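Local coordinates for DUF596 domain-containing protein (Neisseria meningitidis, PDB 2O5H) that is of unknown function, an alpha-beta protein of the DUF596 family that is conserved in bacteria, at residues Asn9-Val12 and His13-Gln17; Glu53-Phe56 and Ile57-Glu61. One frame throughout, in Å; residues are numbered along the deposited sequence.

Interaction 1 (Asn9-Val12 and His13-Gln17); sequences NHDV and HKRYQ
Four successive i to i+4 backbone hydrogen bonds join Asn9-Val12 to His13-Gln17 along helix 3-16, from His13 N to Asn9 O at one end to Tyr16 N to Val12 O, 2.8 Å, at the other. The side-chain contact is carried by Asp11, Val12 and Arg15. Asp11 and Arg15 form an i to i+4 salt bridge between two exposed residues. Asp11 OD2 takes two bonds, from Arg15 NE at 3.1 Å and from Arg15 NH2 at 3.3 Å. The first is the straighter, with an N-H...O angle of 155°. The oxygen lies at the edge of the guanidinium, near its plane. Both nitrogens, however, come from above the carboxylate plane, on the same face, and the two flat groups are turned 44° apart. The Arg15 chain bends at chi3 (-84°), which folds the guanidinium back over the preceding turn. One face of the group then lies over Val12 CA, and Arg15 NH2 comes within 3.3 Å of Val12 CG2. Arg15 NH2 also makes a salt bridge to Glu50, so the guanidinium is shared between two carboxylates. That probably fixes its rotation and balances its charge. Tyr16 is buried; its OH is hydrogen-bonded to Asp23 and its ring meets Phe44 edge-to-face. The Asp11-Arg15 salt bridge lies within helix 3-16, which packs on helix 48-64 through Asn9, Val12, His13 and Tyr16.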
ATOM      1  N   ASN A   9     -14.683  10.018 -18.899  1.00 37.87           N
ATOM      2  CA  ASN A   9     -13.556  10.102 -17.965  1.00 39.12           C
ATOM      3  C   ASN A   9     -12.308  10.796 -18.545  1.00 38.81           C
ATOM      4  O   ASN A   9     -11.270  10.878 -17.896  1.00 38.36           O
ATOM      5  CB  ASN A   9     -13.204   8.699 -17.508  1.00 39.85           C
ATOM      6  CG  ASN A   9     -14.265   8.110 -16.586  1.00 43.53           C
ATOM      7  OD1 ASN A   9     -14.716   8.750 -15.631  1.00 47.13           O
ATOM      8  ND2 ASN A   9     -14.632   6.860 -16.842  1.00 50.40           N
ATOM      9  N   HIS A  10     -12.435  11.287 -19.768  1.00 37.38           N
ATOM     10  CA  HIS A  10     -11.378  12.020 -20.486  1.00 37.08           C
ATOM     11  C   HIS A  10     -10.730  13.126 -19.635  1.00 37.25           C
ATOM     12  O   HIS A  10      -9.500  13.273 -19.625  1.00 36.87           O
ATOM     13  CB  HIS A  10     -11.976  12.640 -21.755  1.00 37.37           C
ATOM     14  CG  HIS A  10     -11.071  13.618 -22.454  1.00 35.62           C
ATOM     15  ND1 HIS A  10     -10.252  13.250 -23.500  1.00 36.22           N
ATOM     16  CD2 HIS A  10     -10.862  14.941 -22.266  1.00 33.18           C
ATOM     17  CE1 HIS A  10      -9.573  14.301 -23.919  1.00 34.55           C
ATOM     18  NE2 HIS A  10      -9.914  15.337 -23.177  1.00 37.05           N
ATOM     19  N   ASP A  11     -11.566  13.901 -18.945  1.00 36.71           N
ATOM     20  CA  ASP A  11     -11.114  15.036 -18.150  1.00 37.82           C
ATOM     21  C   ASP A  11     -10.287  14.587 -16.936  1.00 37.35           C
ATOM     22  O   ASP A  11      -9.243  15.160 -16.642  1.00 37.19           O
ATOM     23  CB  ASP A  11     -12.338  15.856 -17.720  1.00 39.35           C
ATOM     24  CG  ASP A  11     -12.024  16.870 -16.637  1.00 42.31           C
ATOM     25  OD1 ASP A  11     -11.221  17.783 -16.884  1.00 44.27           O
ATOM     26  OD2 ASP A  11     -12.593  16.747 -15.531  1.00 48.60           O
ATOM     27  N   VAL A  12     -10.742  13.551 -16.247  1.00 36.58           N
ATOM     28  CA  VAL A  12     -10.012  13.021 -15.079  1.00 37.60           C
ATOM     29  C   VAL A  12      -8.683  12.458 -15.545  1.00 37.95           C
ATOM     30  O   VAL A  12      -7.642  12.650 -14.907  1.00 38.40           O
ATOM     31  CB  VAL A  12     -10.853  11.944 -14.336  1.00 38.00           C
ATOM     32  CG1 VAL A  12     -10.174  11.490 -13.080  1.00 36.09           C
ATOM     33  CG2 VAL A  12     -12.213  12.534 -13.988  1.00 42.40           C
ATOM     34  N   HIS A  13      -8.731  11.775 -16.684  1.00 38.88           N
ATOM     35  CA  HIS A  13      -7.580  11.186 -17.305  1.00 40.56           C
ATOM     36  C   HIS A  13      -6.523  12.249 -17.582  1.00 40.40           C
ATOM     37  O   HIS A  13      -5.352  12.054 -17.288  1.00 40.75           O
ATOM     38  CB  HIS A  13      -8.020  10.501 -18.608  1.00 42.54           C
ATOM     39  CG  HIS A  13      -7.076   9.445 -19.085  1.00 48.19           C
ATOM     40  ND1 HIS A  13      -5.935   9.738 -19.801  1.00 53.34           N
ATOM     41  CD2 HIS A  13      -7.096   8.099 -18.940  1.00 51.56           C
ATOM     42  CE1 HIS A  13      -5.282   8.618 -20.064  1.00 54.45           C
ATOM     43  NE2 HIS A  13      -5.970   7.608 -19.556  1.00 53.80           N
ATOM     44  N   LYS A  14      -6.940  13.376 -18.163  1.00 40.26           N
ATOM     45  CA  LYS A  14      -6.049  14.513 -18.401  1.00 39.30           C
ATOM     46  C   LYS A  14      -5.486  15.141 -17.129  1.00 39.95           C
ATOM     47  O   LYS A  14      -4.283  15.451 -17.056  1.00 40.37           O
ATOM     48  CB  LYS A  14      -6.767  15.563 -19.249  1.00 40.24           C
ATOM     49  CG  LYS A  14      -5.828  16.521 -19.938  1.00 41.17           C
ATOM     50  CD  LYS A  14      -6.463  17.146 -21.176  1.00 44.92           C
ATOM     51  CE  LYS A  14      -5.766  18.468 -21.489  1.00 45.40           C
ATOM     52  NZ  LYS A  14      -6.386  19.178 -22.653  1.00 47.78           N
ATOM     53  N   ARG A  15      -6.335  15.336 -16.122  1.00 38.75           N
ATOM     54  CA  ARG A  15      -5.884  15.915 -14.863  1.00 38.78           C
ATOM     55  C   ARG A  15      -4.914  14.990 -14.129  1.00 37.25           C
ATOM     56  O   ARG A  15      -3.985  15.473 -13.513  1.00 36.84           O
ATOM     57  CB  ARG A  15      -7.062  16.293 -13.969  1.00 38.58           C
ATOM     58  CG  ARG A  15      -7.935  17.377 -14.593  1.00 42.43           C
ATOM     59  CD  ARG A  15      -8.992  17.900 -13.628  1.00 46.40           C
ATOM     60  NE  ARG A  15     -10.178  17.045 -13.625  1.00 46.07           N
ATOM     61  CZ  ARG A  15     -10.531  16.271 -12.602  1.00 46.20           C
ATOM     62  NH1 ARG A  15      -9.792  16.282 -11.517  1.00 44.46           N
ATOM     63  NH2 ARG A  15     -11.621  15.508 -12.660  1.00 41.10           N
ATOM     64  N   TYR A  16      -5.112  13.678 -14.217  1.00 36.99           N
ATOM     65  CA  TYR A  16      -4.222  12.738 -13.505  1.00 37.24           C
ATOM     66  C   TYR A  16      -2.807  12.715 -14.111  1.00 38.89           C
ATOM     67  O   TYR A  16      -1.799  12.511 -13.411  1.00 38.71           O
ATOM     68  CB  TYR A  16      -4.837  11.315 -13.353  1.00 36.50           C
ATOM     69  CG  TYR A  16      -3.883  10.393 -12.595  1.00 35.96           C
ATOM     70  CD1 TYR A  16      -3.751  10.484 -11.201  1.00 34.11           C
ATOM     71  CD2 TYR A  16      -3.066   9.493 -13.282  1.00 35.61           C
ATOM     72  CE1 TYR A  16      -2.861   9.691 -10.518  1.00 30.43           C
ATOM     73  CE2 TYR A  16      -2.142   8.703 -12.619  1.00 35.03           C
ATOM     74  CZ  TYR A  16      -2.036   8.801 -11.234  1.00 35.53           C
ATOM     75  OH  TYR A  16      -1.122   7.997 -10.596  1.00 34.87           O
ATOM     76  N   GLN A  17      -2.719  13.017 -15.408  1.00 40.56           N
ATOM     77  CA  GLN A  17      -1.450  13.031 -16.138  1.00 41.35           C
ATOM     78  C   GLN A  17      -0.327  13.804 -15.471  1.00 41.01           C
ATOM     79  O   GLN A  17       0.828  13.400 -15.558  1.00 41.86           O
ATOM     80  CB  GLN A  17      -1.668  13.525 -17.570  1.00 42.59           C
ATOM     81  CG  GLN A  17      -0.956  12.669 -18.630  1.00 46.95           C
ATOM     82  CD  GLN A  17      -1.301  11.169 -18.538  1.00 50.72           C
ATOM     83  OE1 GLN A  17      -2.375  10.778 -18.047  1.00 53.38           O
ATOM     84  NE2 GLN A  17      -0.389  10.328 -19.026  1.00 51.72           N
TER

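Interaction 2 (Glu53-Phe56 and Ile57-Glu61); sequences EAFF and ILFKE
Phe55, Phe56 and Phe59 pack as an aromatic cluster on one side of helix 48-64, across the turn between Glu53-Phe56 and Ile57-Glu61. Phe56 turns its edge toward the face of Phe59 in an offset T-shaped pair. The planes stand at 88°, and Phe56 CD1 is 3.9 Å from Phe59 CD2. Phe55 and Phe59 are nearly parallel, at 25°, but slid so far apart that they barely overlap. Their touch is Phe55 CZ to Phe59 CD1, while Phe59 CB sits over one face of the Phe55 ring. Phe55 CG is anti to the backbone N (chi1 173°), whereas Phe56 CG is anti to the carbonyl carbon. These different first torsions let Phe55 CD2 lie 3.9 Å above the centre of the Phe56 ring.

Ala54, Ile57 and Leu58 are buried too, against neighbouring helices. The looser part is at Lys60, which is partly exposed. Lys60 N is hydrogen-bonded to Phe56 O at 2.9 Å, and CB and CG pack against that oxygen. Its NZ has a long, weak ion pair with Glu85. The arrangement is an aromatic cluster on a helix surrounded by helices 3-16, 20-30, 34-41 and 81-91, extended by Phe88 and Trp92.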
ATOM      1  N   GLU A  53     -10.537   5.764 -11.646  1.00 32.20           N
ATOM      2  CA  GLU A  53      -9.904   6.121 -12.939  1.00 32.93           C
ATOM      3  C   GLU A  53      -8.391   6.382 -12.811  1.00 32.71           C
ATOM      4  O   GLU A  53      -7.619   5.945 -13.640  1.00 32.31           O
ATOM      5  CB  GLU A  53     -10.575   7.348 -13.571  1.00 32.97           C
ATOM      6  CG  GLU A  53     -12.017   7.071 -14.076  1.00 38.84           C
ATOM      7  CD  GLU A  53     -12.134   5.787 -14.902  1.00 44.60           C
ATOM      8  OE1 GLU A  53     -11.371   5.637 -15.904  1.00 45.75           O
ATOM      9  OE2 GLU A  53     -13.011   4.940 -14.548  1.00 47.90           O
ATOM     10  N   ALA A  54      -7.994   7.075 -11.755  1.00 32.44           N
ATOM     11  CA  ALA A  54      -6.587   7.316 -11.432  1.00 32.47           C
ATOM     12  C   ALA A  54      -5.857   5.994 -11.178  1.00 32.87           C
ATOM     13  O   ALA A  54      -4.743   5.743 -11.733  1.00 33.83           O
ATOM     14  CB  ALA A  54      -6.498   8.196 -10.217  1.00 31.43           C
ATOM     15  N   PHE A  55      -6.472   5.145 -10.358  1.00 32.26           N
ATOM     16  CA  PHE A  55      -5.895   3.852 -10.128  1.00 32.80           C
ATOM     17  C   PHE A  55      -5.583   3.113 -11.437  1.00 32.35           C
ATOM     18  O   PHE A  55      -4.477   2.602 -11.608  1.00 33.19           O
ATOM     19  CB  PHE A  55      -6.765   3.001  -9.197  1.00 32.23           C
ATOM     20  CG  PHE A  55      -6.277   1.570  -9.070  1.00 33.88           C
ATOM     21  CD1 PHE A  55      -5.379   1.213  -8.058  1.00 36.06           C
ATOM     22  CD2 PHE A  55      -6.731   0.576  -9.967  1.00 33.80           C
ATOM     23  CE1 PHE A  55      -4.933  -0.108  -7.923  1.00 34.20           C
ATOM     24  CE2 PHE A  55      -6.276  -0.737  -9.851  1.00 33.01           C
ATOM     25  CZ  PHE A  55      -5.383  -1.076  -8.838  1.00 34.69           C
ATOM     26  N   PHE A  56      -6.548   3.034 -12.349  1.00 32.49           N
ATOM     27  CA  PHE A  56      -6.351   2.288 -13.589  1.00 32.58           C
ATOM     28  C   PHE A  56      -5.337   2.920 -14.519  1.00 32.99           C
ATOM     29  O   PHE A  56      -4.668   2.208 -15.268  1.00 33.01           O
ATOM     30  CB  PHE A  56      -7.701   2.004 -14.296  1.00 33.48           C
ATOM     31  CG  PHE A  56      -8.461   0.885 -13.653  1.00 36.00           C
ATOM     32  CD1 PHE A  56      -7.905  -0.412 -13.622  1.00 36.14           C
ATOM     33  CD2 PHE A  56      -9.668   1.111 -13.009  1.00 33.52           C
ATOM     34  CE1 PHE A  56      -8.573  -1.452 -12.998  1.00 39.25           C
ATOM     35  CE2 PHE A  56     -10.367   0.017 -12.366  1.00 35.99           C
ATOM     36  CZ  PHE A  56      -9.821  -1.241 -12.381  1.00 36.23           C
ATOM     37  N   ILE A  57      -5.193   4.246 -14.489  1.00 33.72           N
ATOM     38  CA  ILE A  57      -4.162   4.875 -15.336  1.00 33.72           C
ATOM     39  C   ILE A  57      -2.772   4.467 -14.812  1.00 33.15           C
ATOM     40  O   ILE A  57      -1.868   4.149 -15.580  1.00 32.41           O
ATOM     41  CB  ILE A  57      -4.262   6.418 -15.356  1.00 33.75           C
ATOM     42  CG1 ILE A  57      -5.562   6.851 -16.042  1.00 36.56           C
ATOM     43  CG2 ILE A  57      -3.026   7.073 -16.084  1.00 35.45           C
ATOM     44  CD1 ILE A  57      -5.982   8.253 -15.668  1.00 34.67           C
ATOM     45  N   LEU A  58      -2.619   4.467 -13.491  1.00 32.42           N
ATOM     46  CA  LEU A  58      -1.331   4.181 -12.888  1.00 31.68           C
ATOM     47  C   LEU A  58      -1.004   2.698 -13.109  1.00 32.87           C
ATOM     48  O   LEU A  58       0.090   2.351 -13.532  1.00 32.29           O
ATOM     49  CB  LEU A  58      -1.358   4.513 -11.385  1.00 32.85           C
ATOM     50  CG  LEU A  58      -0.127   4.139 -10.504  1.00 31.98           C
ATOM     51  CD1 LEU A  58       1.182   4.835 -11.011  1.00 31.83           C
ATOM     52  CD2 LEU A  58      -0.442   4.532  -9.066  1.00 29.66           C
ATOM     53  N   PHE A  59      -1.969   1.855 -12.771  1.00 33.38           N
ATOM     54  CA  PHE A  59      -1.927   0.402 -12.971  1.00 35.00           C
ATOM     55  C   PHE A  59      -1.500   0.079 -14.403  1.00 35.95           C
ATOM     56  O   PHE A  59      -0.540  -0.672 -14.617  1.00 36.08           O
ATOM     57  CB  PHE A  59      -3.337  -0.071 -12.648  1.00 34.88           C
ATOM     58  CG  PHE A  59      -3.639  -1.515 -12.875  1.00 34.66           C
ATOM     59  CD1 PHE A  59      -3.343  -2.463 -11.901  1.00 36.07           C
ATOM     60  CD2 PHE A  59      -4.376  -1.904 -14.012  1.00 35.74           C
ATOM     61  CE1 PHE A  59      -3.726  -3.820 -12.084  1.00 36.61           C
ATOM     62  CE2 PHE A  59      -4.762  -3.236 -14.211  1.00 35.08           C
ATOM     63  CZ  PHE A  59      -4.442  -4.193 -13.238  1.00 35.07           C
ATOM     64  N   LYS A  60      -2.208   0.627 -15.391  1.00 35.84           N
ATOM     65  CA  LYS A  60      -1.876   0.349 -16.778  1.00 36.20           C
ATOM     66  C   LYS A  60      -0.497   0.868 -17.162  1.00 35.70           C
ATOM     67  O   LYS A  60       0.220   0.220 -17.917  1.00 34.50           O
ATOM     68  CB  LYS A  60      -2.910   0.910 -17.764  1.00 36.46           C
ATOM     69  CG  LYS A  60      -4.248   0.187 -17.717  1.00 40.08           C
ATOM     70  CD  LYS A  60      -4.955   0.199 -19.048  1.00 44.23           C
ATOM     71  CE  LYS A  60      -5.220   1.614 -19.595  1.00 48.65           C
ATOM     72  NZ  LYS A  60      -6.029   2.452 -18.677  1.00 49.60           N
ATOM     73  N   GLU A  61      -0.101   2.026 -16.651  1.00 35.40           N
ATOM     74  CA  GLU A  61       1.233   2.530 -17.049  1.00 35.13           C
ATOM     75  C   GLU A  61       2.383   1.657 -16.495  1.00 34.37           C
ATOM     76  O   GLU A  61       3.398   1.407 -17.179  1.00 33.02           O
ATOM     77  CB  GLU A  61       1.399   3.979 -16.622  1.00 36.07           C
ATOM     78  CG  GLU A  61       2.639   4.647 -17.140  1.00 38.70           C
ATOM     79  CD  GLU A  61       2.602   4.898 -18.654  1.00 40.76           C
ATOM     80  OE1 GLU A  61       1.598   4.577 -19.334  1.00 42.13           O
ATOM     81  OE2 GLU A  61       3.604   5.445 -19.167  1.00 42.73           O
TER

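In the fold
Interactions 1 and 2 lie on two helices that pack against each other, 3-16 and 48-64. The centres of the two contacts are about 11 Å apart. Interaction 2 is the deeper, its centre about 5 Å from the centre of the chain against about 15 Å for interaction 1. They touch directly. Asn9 ND2 is 3.3 Å from Glu53 CD, and His13 CD2 is 3.5 Å from Ile57 CD1. Tyr16 packs with its OH 3.6 Å from Leu58 CB and its CD2 3.7 Å from Ile57 CG2. Glu53 also forms a salt bridge to Arg89, tying this seam to helix 81-91. No active site or ligand is known here; both contacts are structural packing.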